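Local coordinates for transposon Tn7 transposition protein tnsA (Escherichia coli, PDB 1T0F), which cuts the 5' strands at the ends of transposon Tn7, working together with TnsB as the transposase, at residues A[33-38]-A[111-116]; A[81-86]-A[127-132]; A[215-220]-A[229-234]. One frame throughout, in Å; residues are numbered along the deposited sequence.

Interaction 1 of 3, residues A[33-38]-A[111-116]; sequences IPWLTV and DQVMST
Val113 lies against the indole of Trp35, its two methyls dividing the ring between them. Val113 CG1 sits over one face in a CH-pi contact, 4.0 Å from the centroid of the Trp35 five-membered ring and 25° off the ring normal, while Val113 CG2 packs against the benzo half, 3.4 Å from Trp35 CZ2. A beta-branched residue suits this place, because its methyls can address both rings of the indole at once. With CG anti to the backbone N (chi1 176°), Trp35 stretches out to meet it. Beside this pair, Leu36 CD1 rests 3.6 Å from Ser115 OG, a van der Waals contact between a methyl and the small hydroxyl side chain of the serine.

No direct hydrogen bond joins the segments; a water does so instead. It lies at the edge of the indole, in its plane, accepts from Trp35 NE1 at 2.8 Å and donates to Val113 O at 2.7 Å, so the same tryptophan is gripped by its face and by its N-H. Two residues beyond Ser115 comes Asp117, a magnesium ligand and active-site residue. Arg19 and Ile20 of helix 13-21 also touch Trp35, and Ile16 of that helix touches Val113. The contact thus packs the loop between helix 13-21 and strand 48-51 against the chain that leads into strand 115-122, with helix 13-21 and Pro87 of strand 79-87 each meeting both Trp35 and Val113.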
loop_
_atom_site.group_PDB
_atom_site.type_symbol
_atom_site.label_atom_id
_atom_site.label_comp_id
_atom_site.label_asym_id
_atom_site.label_seq_id
_atom_site.Cartn_x
_atom_site.Cartn_y
_atom_site.Cartn_z
ATOM N N ILE A 33 -6.414 7.160 -11.320
ATOM C CA ILE A 33 -6.738 8.097 -10.248
ATOM C C ILE A 33 -7.387 7.240 -9.156
ATOM O O ILE A 33 -8.376 6.572 -9.406
ATOM C CB ILE A 33 -7.745 9.176 -10.707
ATOM C CG1 ILE A 33 -7.152 9.991 -11.859
ATOM C CG2 ILE A 33 -8.064 10.104 -9.548
ATOM C CD1 ILE A 33 -8.049 11.130 -12.331
ATOM N N PRO A 34 -6.825 7.238 -7.937
ATOM C CA PRO A 34 -7.400 6.429 -6.852
ATOM C C PRO A 34 -8.776 6.917 -6.399
ATOM O O PRO A 34 -9.081 8.105 -6.486
ATOM C CB PRO A 34 -6.356 6.549 -5.748
ATOM C CG PRO A 34 -5.831 7.940 -5.952
ATOM C CD PRO A 34 -5.674 8.022 -7.458
ATOM N N TRP A 35 -9.603 5.997 -5.915
ATOM C CA TRP A 35 -10.937 6.360 -5.444
ATOM C C TRP A 35 -10.816 7.228 -4.192
ATOM O O TRP A 35 -11.504 8.240 -4.063
ATOM C CB TRP A 35 -11.759 5.101 -5.152
ATOM C CG TRP A 35 -13.117 5.397 -4.575
ATOM C CD1 TRP A 35 -13.517 5.216 -3.279
ATOM C CD2 TRP A 35 -14.242 5.951 -5.269
ATOM N NE1 TRP A 35 -14.826 5.621 -3.124
ATOM C CE2 TRP A 35 -15.294 6.078 -4.328
ATOM C CE3 TRP A 35 -14.465 6.354 -6.593
ATOM C CZ2 TRP A 35 -16.550 6.592 -4.673
ATOM C CZ3 TRP A 35 -15.722 6.865 -6.935
ATOM C CH2 TRP A 35 -16.744 6.978 -5.976
ATOM N N LEU A 36 -9.931 6.838 -3.278
ATOM C CA LEU A 36 -9.704 7.589 -2.046
ATOM C C LEU A 36 -8.371 8.324 -2.120
ATOM O O LEU A 36 -7.420 7.833 -2.727
ATOM C CB LEU A 36 -9.666 6.647 -0.840
ATOM C CG LEU A 36 -10.846 5.707 -0.581
ATOM C CD1 LEU A 36 -10.508 4.806 0.607
ATOM C CD2 LEU A 36 -12.115 6.512 -0.312
ATOM N N THR A 37 -8.303 9.492 -1.488
ATOM C CA THR A 37 -7.085 10.289 -1.456
ATOM C C THR A 37 -6.687 10.470 0.005
ATOM O O THR A 37 -7.447 10.109 0.904
ATOM C CB THR A 37 -7.308 11.679 -2.084
ATOM O OG1 THR A 37 -8.150 12.461 -1.225
ATOM C CG2 THR A 37 -7.971 11.541 -3.436
ATOM N N VAL A 38 -5.502 11.023 0.249
ATOM C CA VAL A 38 -5.042 11.237 1.617
ATOM C C VAL A 38 -6.007 12.144 2.394
ATOM O O VAL A 38 -5.942 12.231 3.622
ATOM C CB VAL A 38 -3.629 11.862 1.653
ATOM C CG1 VAL A 38 -2.618 10.898 1.032
ATOM C CG2 VAL A 38 -3.628 13.199 0.919
ATOM N N ASP A 111 -25.301 4.211 0.786
ATOM C CA ASP A 111 -24.450 3.051 0.549
ATOM C C ASP A 111 -23.102 3.590 0.105
ATOM O O ASP A 111 -23.025 4.473 -0.755
ATOM C CB ASP A 111 -25.045 2.143 -0.529
ATOM C CG ASP A 111 -26.159 1.252 0.004
ATOM O OD1 ASP A 111 -26.466 1.314 1.217
ATOM O OD2 ASP A 111 -26.723 0.479 -0.796
ATOM N N GLN A 112 -22.039 3.068 0.706
ATOM C CA GLN A 112 -20.694 3.524 0.398
ATOM C C GLN A 112 -20.018 2.660 -0.658
ATOM O O GLN A 112 -20.322 1.478 -0.804
ATOM C CB GLN A 112 -19.843 3.540 1.672
ATOM C CG GLN A 112 -20.345 4.495 2.755
ATOM C CD GLN A 112 -20.338 5.949 2.304
ATOM O OE1 GLN A 112 -19.281 6.563 2.152
ATOM N NE2 GLN A 112 -21.526 6.502 2.079
ATOM N N VAL A 113 -19.107 3.270 -1.403
ATOM C CA VAL A 113 -18.372 2.543 -2.420
ATOM C C VAL A 113 -17.221 1.857 -1.692
ATOM O O VAL A 113 -16.437 2.512 -1.005
ATOM C CB VAL A 113 -17.784 3.490 -3.483
ATOM C CG1 VAL A 113 -16.886 2.701 -4.445
ATOM C CG2 VAL A 113 -18.923 4.169 -4.252
ATOM N N MET A 114 -17.136 0.541 -1.832
ATOM C CA MET A 114 -16.063 -0.214 -1.192
ATOM C C MET A 114 -14.801 -0.097 -2.044
ATOM O O MET A 114 -14.878 0.155 -3.249
ATOM C CB MET A 114 -16.467 -1.684 -1.061
ATOM C CG MET A 114 -17.669 -1.912 -0.165
ATOM S SD MET A 114 -18.075 -3.639 0.031
ATOM C CE MET A 114 -16.746 -4.152 1.169
ATOM N N SER A 115 -13.640 -0.266 -1.420
ATOM C CA SER A 115 -12.382 -0.190 -2.160
ATOM C C SER A 115 -11.366 -1.196 -1.622
ATOM O O SER A 115 -11.394 -1.564 -0.446
ATOM C CB SER A 115 -11.803 1.232 -2.103
ATOM O OG SER A 115 -11.454 1.624 -0.785
ATOM N N THR A 116 -10.494 -1.660 -2.510
ATOM C CA THR A 116 -9.446 -2.609 -2.156
ATOM C C THR A 116 -8.170 -1.780 -2.144
ATOM O O THR A 116 -7.903 -1.023 -3.078
ATOM C CB THR A 116 -9.371 -3.750 -3.193
ATOM O OG1 THR A 116 -10.525 -4.584 -3.046
ATOM C CG2 THR A 116 -8.120 -4.603 -2.979
HETATM O O HOH W 1 -15.983 5.149 -0.579
#

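Interaction 2 of 3, residues A[81-86]-A[127-132]; sequences DIREQF and FEQFAI
A small polar contact, bridged by water, joins Arg83 of strand 79-87 to Gln129 of strand 129-134. These strands are not neighbours in the four-stranded mixed sheet of this restriction-enzyme-like nuclease domain: strand 115-122 runs between them, antiparallel to both. Spanning an intervening strand suits long side chains such as these. Gln129 reaches out extended, CG anti to the backbone N (chi1 -159°), whereas the Arg83 chain bends at chi3 (-73°) to bring its guanidinium across. The two flat groups end nearly coplanar, their planes 22° apart.

Gln129 OE1 comes to the guanidinium edge, near its plane, 3.3 Å from Arg83 NH2. A water beside the pair bridges them, accepting from Arg83 NH2 at 2.9 Å and donating to Gln129 OE1 at 2.9 Å.

The main charge partner of Arg83 NH2 is Asp121 of the intervening strand, with which it forms a salt bridge. A second carboxylate, that of Asp81, adds a long ion pair, Arg83 NE to Asp81 OD2 at 3.8 Å; the oxygen stands well out of the guanidinium plane, so this is attraction of charges alone. The two carboxylates probably help to balance the charge of the buried arginine. Consecutive residues of strand 79-87 meet different parts of the fold: Arg83 packs against His28 and Tyr32 of the loops and Leu119 of strand 115-122, while Ile82 meets Leu73 and Glu74 of helix 64-75.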
loop_
_atom_site.group_PDB
_atom_site.type_symbol
_atom_site.label_atom_id
_atom_site.label_comp_id
_atom_site.label_asym_id
_atom_site.label_seq_id
_atom_site.Cartn_x
_atom_site.Cartn_y
_atom_site.Cartn_z
ATOM N N ASP A 81 2.222 -2.343 -12.548
ATOM C CA ASP A 81 1.342 -1.255 -12.132
ATOM C C ASP A 81 0.842 -1.499 -10.714
ATOM O O ASP A 81 0.720 -2.641 -10.271
ATOM C CB ASP A 81 0.150 -1.138 -13.093
ATOM C CG ASP A 81 -0.610 0.182 -12.937
ATOM O OD1 ASP A 81 -0.134 1.076 -12.200
ATOM O OD2 ASP A 81 -1.683 0.333 -13.568
ATOM N N ILE A 82 0.587 -0.408 -10.005
ATOM C CA ILE A 82 0.073 -0.460 -8.641
ATOM C C ILE A 82 -1.079 0.534 -8.617
ATOM O O ILE A 82 -0.867 1.735 -8.783
ATOM C CB ILE A 82 1.130 -0.015 -7.609
ATOM C CG1 ILE A 82 2.285 -1.026 -7.568
ATOM C CG2 ILE A 82 0.486 0.105 -6.218
ATOM C CD1 ILE A 82 3.483 -0.551 -6.746
ATOM N N ARG A 83 -2.294 0.026 -8.443
ATOM C CA ARG A 83 -3.476 0.875 -8.390
ATOM C C ARG A 83 -4.068 0.834 -6.981
ATOM O O ARG A 83 -4.778 -0.099 -6.624
ATOM C CB ARG A 83 -4.492 0.408 -9.439
ATOM C CG ARG A 83 -4.125 0.861 -10.874
ATOM C CD ARG A 83 -5.087 0.323 -11.939
ATOM N NE ARG A 83 -4.919 -1.111 -12.193
ATOM C CZ ARG A 83 -5.793 -1.864 -12.859
ATOM N NH1 ARG A 83 -6.905 -1.327 -13.337
ATOM N NH2 ARG A 83 -5.551 -3.150 -13.070
ATOM N N GLU A 84 -3.756 1.857 -6.192
ATOM C CA GLU A 84 -4.212 1.942 -4.803
ATOM C C GLU A 84 -5.638 2.463 -4.680
ATOM O O GLU A 84 -6.129 3.174 -5.560
ATOM C CB GLU A 84 -3.272 2.839 -3.984
ATOM C CG GLU A 84 -3.422 4.355 -4.204
ATOM C CD GLU A 84 -2.627 4.897 -5.395
ATOM O OE1 GLU A 84 -2.225 4.111 -6.281
ATOM O OE2 GLU A 84 -2.419 6.129 -5.450
ATOM N N GLN A 85 -6.289 2.102 -3.575
ATOM C CA GLN A 85 -7.663 2.526 -3.290
ATOM C C GLN A 85 -8.537 2.254 -4.517
ATOM O O GLN A 85 -9.193 3.159 -5.052
ATOM C CB GLN A 85 -7.697 4.024 -2.947
ATOM C CG GLN A 85 -6.507 4.581 -2.154
ATOM C CD GLN A 85 -6.222 3.852 -0.841
ATOM O OE1 GLN A 85 -7.112 3.241 -0.241
ATOM N NE2 GLN A 85 -4.971 3.936 -0.382
ATOM N N PHE A 86 -8.538 1.001 -4.961
ATOM C CA PHE A 86 -9.300 0.595 -6.136
ATOM C C PHE A 86 -10.762 0.321 -5.765
ATOM O O PHE A 86 -11.060 -0.577 -4.975
ATOM C CB PHE A 86 -8.670 -0.655 -6.755
ATOM C CG PHE A 86 -9.249 -1.021 -8.087
ATOM C CD1 PHE A 86 -8.870 -0.331 -9.232
ATOM C CD2 PHE A 86 -10.191 -2.034 -8.196
ATOM C CE1 PHE A 86 -9.425 -0.646 -10.472
ATOM C CE2 PHE A 86 -10.756 -2.358 -9.432
ATOM C CZ PHE A 86 -10.368 -1.659 -10.572
ATOM N N PHE A 127 1.875 -14.484 -10.076
ATOM C CA PHE A 127 0.575 -13.826 -10.245
ATOM C C PHE A 127 0.644 -12.636 -11.196
ATOM O O PHE A 127 1.349 -11.669 -10.924
ATOM C CB PHE A 127 0.059 -13.335 -8.885
ATOM C CG PHE A 127 -0.148 -14.433 -7.885
ATOM C CD1 PHE A 127 -1.288 -15.231 -7.936
ATOM C CD2 PHE A 127 0.810 -14.694 -6.913
ATOM C CE1 PHE A 127 -1.468 -16.276 -7.029
ATOM C CE2 PHE A 127 0.641 -15.732 -6.007
ATOM C CZ PHE A 127 -0.502 -16.526 -6.064
ATOM N N GLU A 128 -0.105 -12.696 -12.294
ATOM C CA GLU A 128 -0.113 -11.605 -13.262
ATOM C C GLU A 128 -0.940 -10.436 -12.720
ATOM O O GLU A 128 -0.744 -9.279 -13.099
ATOM C CB GLU A 128 -0.674 -12.092 -14.599
ATOM C CG GLU A 128 -2.175 -12.348 -14.632
ATOM C CD GLU A 128 -2.611 -13.079 -15.900
ATOM O OE1 GLU A 128 -2.010 -12.824 -16.970
ATOM O OE2 GLU A 128 -3.558 -13.898 -15.830
ATOM N N GLN A 129 -1.864 -10.750 -11.823
ATOM C CA GLN A 129 -2.690 -9.727 -11.206
ATOM C C GLN A 129 -3.197 -10.252 -9.873
ATOM O O GLN A 129 -3.585 -11.414 -9.762
ATOM C CB GLN A 129 -3.876 -9.387 -12.108
ATOM C CG GLN A 129 -4.509 -8.034 -11.823
ATOM C CD GLN A 129 -5.541 -7.644 -12.870
ATOM O OE1 GLN A 129 -5.761 -6.460 -13.132
ATOM N NE2 GLN A 129 -6.183 -8.640 -13.468
ATOM N N PHE A 130 -3.165 -9.410 -8.852
ATOM C CA PHE A 130 -3.681 -9.823 -7.556
ATOM C C PHE A 130 -4.109 -8.592 -6.794
ATOM O O PHE A 130 -3.658 -7.488 -7.086
ATOM C CB PHE A 130 -2.650 -10.647 -6.763
ATOM C CG PHE A 130 -1.390 -9.907 -6.411
ATOM C CD1 PHE A 130 -1.344 -9.061 -5.303
ATOM C CD2 PHE A 130 -0.231 -10.082 -7.169
ATOM C CE1 PHE A 130 -0.169 -8.401 -4.949
ATOM C CE2 PHE A 130 0.952 -9.428 -6.824
ATOM C CZ PHE A 130 0.982 -8.583 -5.710
ATOM N N ALA A 131 -5.013 -8.785 -5.841
ATOM C CA ALA A 131 -5.508 -7.672 -5.049
ATOM C C ALA A 131 -5.143 -7.865 -3.587
ATOM O O ALA A 131 -5.025 -8.994 -3.111
ATOM C CB ALA A 131 -7.038 -7.556 -5.209
ATOM N N ILE A 132 -4.962 -6.754 -2.881
ATOM C CA ILE A 132 -4.602 -6.793 -1.471
ATOM C C ILE A 132 -5.420 -5.825 -0.622
ATOM O O ILE A 132 -5.626 -4.671 -1.006
ATOM C CB ILE A 132 -3.107 -6.410 -1.253
ATOM C CG1 ILE A 132 -2.184 -7.475 -1.852
ATOM C CG2 ILE A 132 -2.818 -6.238 0.247
ATOM C CD1 ILE A 132 -0.714 -7.228 -1.561
HETATM O O HOH W 2 -7.528 -4.657 -14.498
#

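Interaction 3 of 3, residues A[215-220]-A[229-234]; sequences NVCKQV and GKTLSE
Apolar packing comes first: Cys217 of helix 213-223 fits against the opening turn of helix 230-240. Cys217 SG lies 3.8 Å from Leu232 CA and 4.0 Å from Thr231 CG2, and Cys217 CB meets Leu232 CB at 4.1 Å. A slim sulfur side chain suits this close approach, as the CA atoms of Cys217 and Thr231 are 5.3 Å apart. The axes of the short helical segments come within 8.2 Å, and their N-to-C directions differ by 128°.

Thr231 also meets atoms of a different character. Thr231 CB rests 3.5 Å from Cys217 O, and Thr231 OG1 is 3.3 Å from Val220 CG1, the two side chains crossing at about a right angle. With chi1 at -56° the methyl goes to the cysteine side and the hydroxyl to the valine, where OG1 hydrogen-bonds to Asp221 OD1.

Asp221 also ties the start of helix 230-240 to helix 213-223, through a weak hydrogen bond from Gly229 N, at the N-cap, to Asp221 OD2.

Without any hydrogen bond between the two segments, their contact rests on van der Waals packing, with Cys217 and Thr231 slim enough for the close approach, while the buried threonine hydroxyl is satisfied by the neighbouring aspartate.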
loop_
_atom_site.group_PDB
_atom_site.type_symbol
_atom_site.label_atom_id
_atom_site.label_comp_id
_atom_site.label_asym_id
_atom_site.label_seq_id
_atom_site.Cartn_x
_atom_site.Cartn_y
_atom_site.Cartn_z
ATOM N N ASN A 215 28.874 6.092 4.205
ATOM C CA ASN A 215 30.252 6.558 4.070
ATOM C C ASN A 215 30.332 7.605 2.966
ATOM O O ASN A 215 30.912 8.676 3.153
ATOM C CB ASN A 215 31.190 5.394 3.743
ATOM C CG ASN A 215 31.366 4.448 4.908
ATOM O OD1 ASN A 215 31.114 4.811 6.057
ATOM N ND2 ASN A 215 31.817 3.233 4.622
ATOM N N VAL A 216 29.731 7.302 1.818
ATOM C CA VAL A 216 29.736 8.230 0.698
ATOM C C VAL A 216 29.106 9.576 1.055
ATOM O O VAL A 216 29.669 10.625 0.735
ATOM C CB VAL A 216 29.010 7.635 -0.531
ATOM C CG1 VAL A 216 28.861 8.697 -1.611
ATOM C CG2 VAL A 216 29.800 6.459 -1.077
ATOM N N CYS A 217 27.948 9.559 1.711
ATOM C CA CYS A 217 27.300 10.812 2.092
ATOM C C CYS A 217 28.228 11.674 2.944
ATOM O O CYS A 217 28.299 12.890 2.766
ATOM C CB CYS A 217 26.010 10.546 2.875
ATOM S SG CYS A 217 24.658 9.894 1.869
ATOM N N LYS A 218 28.927 11.043 3.879
ATOM C CA LYS A 218 29.840 11.771 4.752
ATOM C C LYS A 218 31.062 12.264 3.997
ATOM O O LYS A 218 31.530 13.383 4.216
ATOM C CB LYS A 218 30.258 10.892 5.932
ATOM C CG LYS A 218 29.175 10.814 6.999
ATOM C CD LYS A 218 29.588 10.033 8.236
ATOM C CE LYS A 218 29.465 8.536 8.034
ATOM N NZ LYS A 218 29.359 7.834 9.351
ATOM N N GLN A 219 31.573 11.431 3.101
ATOM C CA GLN A 219 32.737 11.802 2.318
ATOM C C GLN A 219 32.361 12.932 1.366
ATOM O O GLN A 219 33.205 13.745 0.990
ATOM C CB GLN A 219 33.265 10.578 1.560
ATOM C CG GLN A 219 33.652 9.439 2.501
ATOM C CD GLN A 219 34.288 8.252 1.802
ATOM O OE1 GLN A 219 35.423 8.326 1.331
ATOM N NE2 GLN A 219 33.558 7.144 1.738
ATOM N N VAL A 220 31.084 12.992 0.996
ATOM C CA VAL A 220 30.595 14.039 0.107
ATOM C C VAL A 220 30.517 15.360 0.867
ATOM O O VAL A 220 30.756 16.425 0.295
ATOM C CB VAL A 220 29.196 13.690 -0.471
ATOM C CG1 VAL A 220 28.595 14.900 -1.178
ATOM C CG2 VAL A 220 29.319 12.535 -1.451
ATOM N N GLY A 229 26.354 15.915 7.985
ATOM C CA GLY A 229 25.135 15.165 7.725
ATOM C C GLY A 229 24.199 15.784 6.701
ATOM O O GLY A 229 23.039 15.382 6.594
ATOM N N LYS A 230 24.698 16.752 5.938
ATOM C CA LYS A 230 23.888 17.428 4.928
ATOM C C LYS A 230 23.417 16.516 3.794
ATOM O O LYS A 230 22.229 16.459 3.483
ATOM C CB LYS A 230 24.669 18.601 4.327
ATOM C CG LYS A 230 23.911 19.360 3.248
ATOM C CD LYS A 230 22.618 19.935 3.803
ATOM C CE LYS A 230 21.831 20.660 2.728
ATOM N NZ LYS A 230 20.536 21.186 3.246
ATOM N N THR A 231 24.357 15.813 3.176
ATOM C CA THR A 231 24.043 14.931 2.068
ATOM C C THR A 231 23.069 13.812 2.449
ATOM O O THR A 231 22.121 13.535 1.712
ATOM C CB THR A 231 25.331 14.342 1.482
ATOM O OG1 THR A 231 26.204 15.420 1.106
ATOM C CG2 THR A 231 25.028 13.490 0.259
ATOM N N LEU A 232 23.284 13.183 3.601
ATOM C CA LEU A 232 22.391 12.110 4.038
ATOM C C LEU A 232 20.975 12.638 4.249
ATOM O O LEU A 232 20.002 11.958 3.920
ATOM C CB LEU A 232 22.890 11.470 5.341
ATOM C CG LEU A 232 21.987 10.377 5.937
ATOM C CD1 LEU A 232 21.816 9.242 4.942
ATOM C CD2 LEU A 232 22.591 9.854 7.237
ATOM N N SER A 233 20.859 13.845 4.796
ATOM C CA SER A 233 19.542 14.430 5.044
ATOM C C SER A 233 18.805 14.651 3.731
ATOM O O SER A 233 17.586 14.495 3.663
ATOM C CB SER A 233 19.665 15.754 5.809
ATOM O OG SER A 233 20.301 16.754 5.029
ATOM N N GLU A 234 19.541 15.009 2.685
ATOM C CA GLU A 234 18.925 15.226 1.382
ATOM C C GLU A 234 18.478 13.889 0.799
ATOM O O GLU A 234 17.370 13.763 0.284
ATOM C CB GLU A 234 19.910 15.903 0.427
ATOM C CG GLU A 234 20.449 17.225 0.937
ATOM C CD GLU A 234 21.302 17.938 -0.092
ATOM O OE1 GLU A 234 22.121 17.263 -0.756
ATOM O OE2 GLU A 234 21.163 19.174 -0.231
#

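In the fold
Interactions 1 and 2 belong to the nuclease domain and share its sheet: segments 81-86 and 111-116 are joined by a probable backbone hydrogen bond from Thr116 N to Phe86 O, and Trp35 N probably bonds to Gln85 O. Both are partly buried and each includes a water bridge, but interaction 1 is chiefly aromatic and apolar, whereas interaction 2 is polar and charged. Interaction 3 lies in the C-terminal part of the protein, on the other side of the chain's centre, about 40 Å centre to centre from interaction 1 and 36 Å from interaction 2. It is a buried helix pair, with packing in place of water-mediated links.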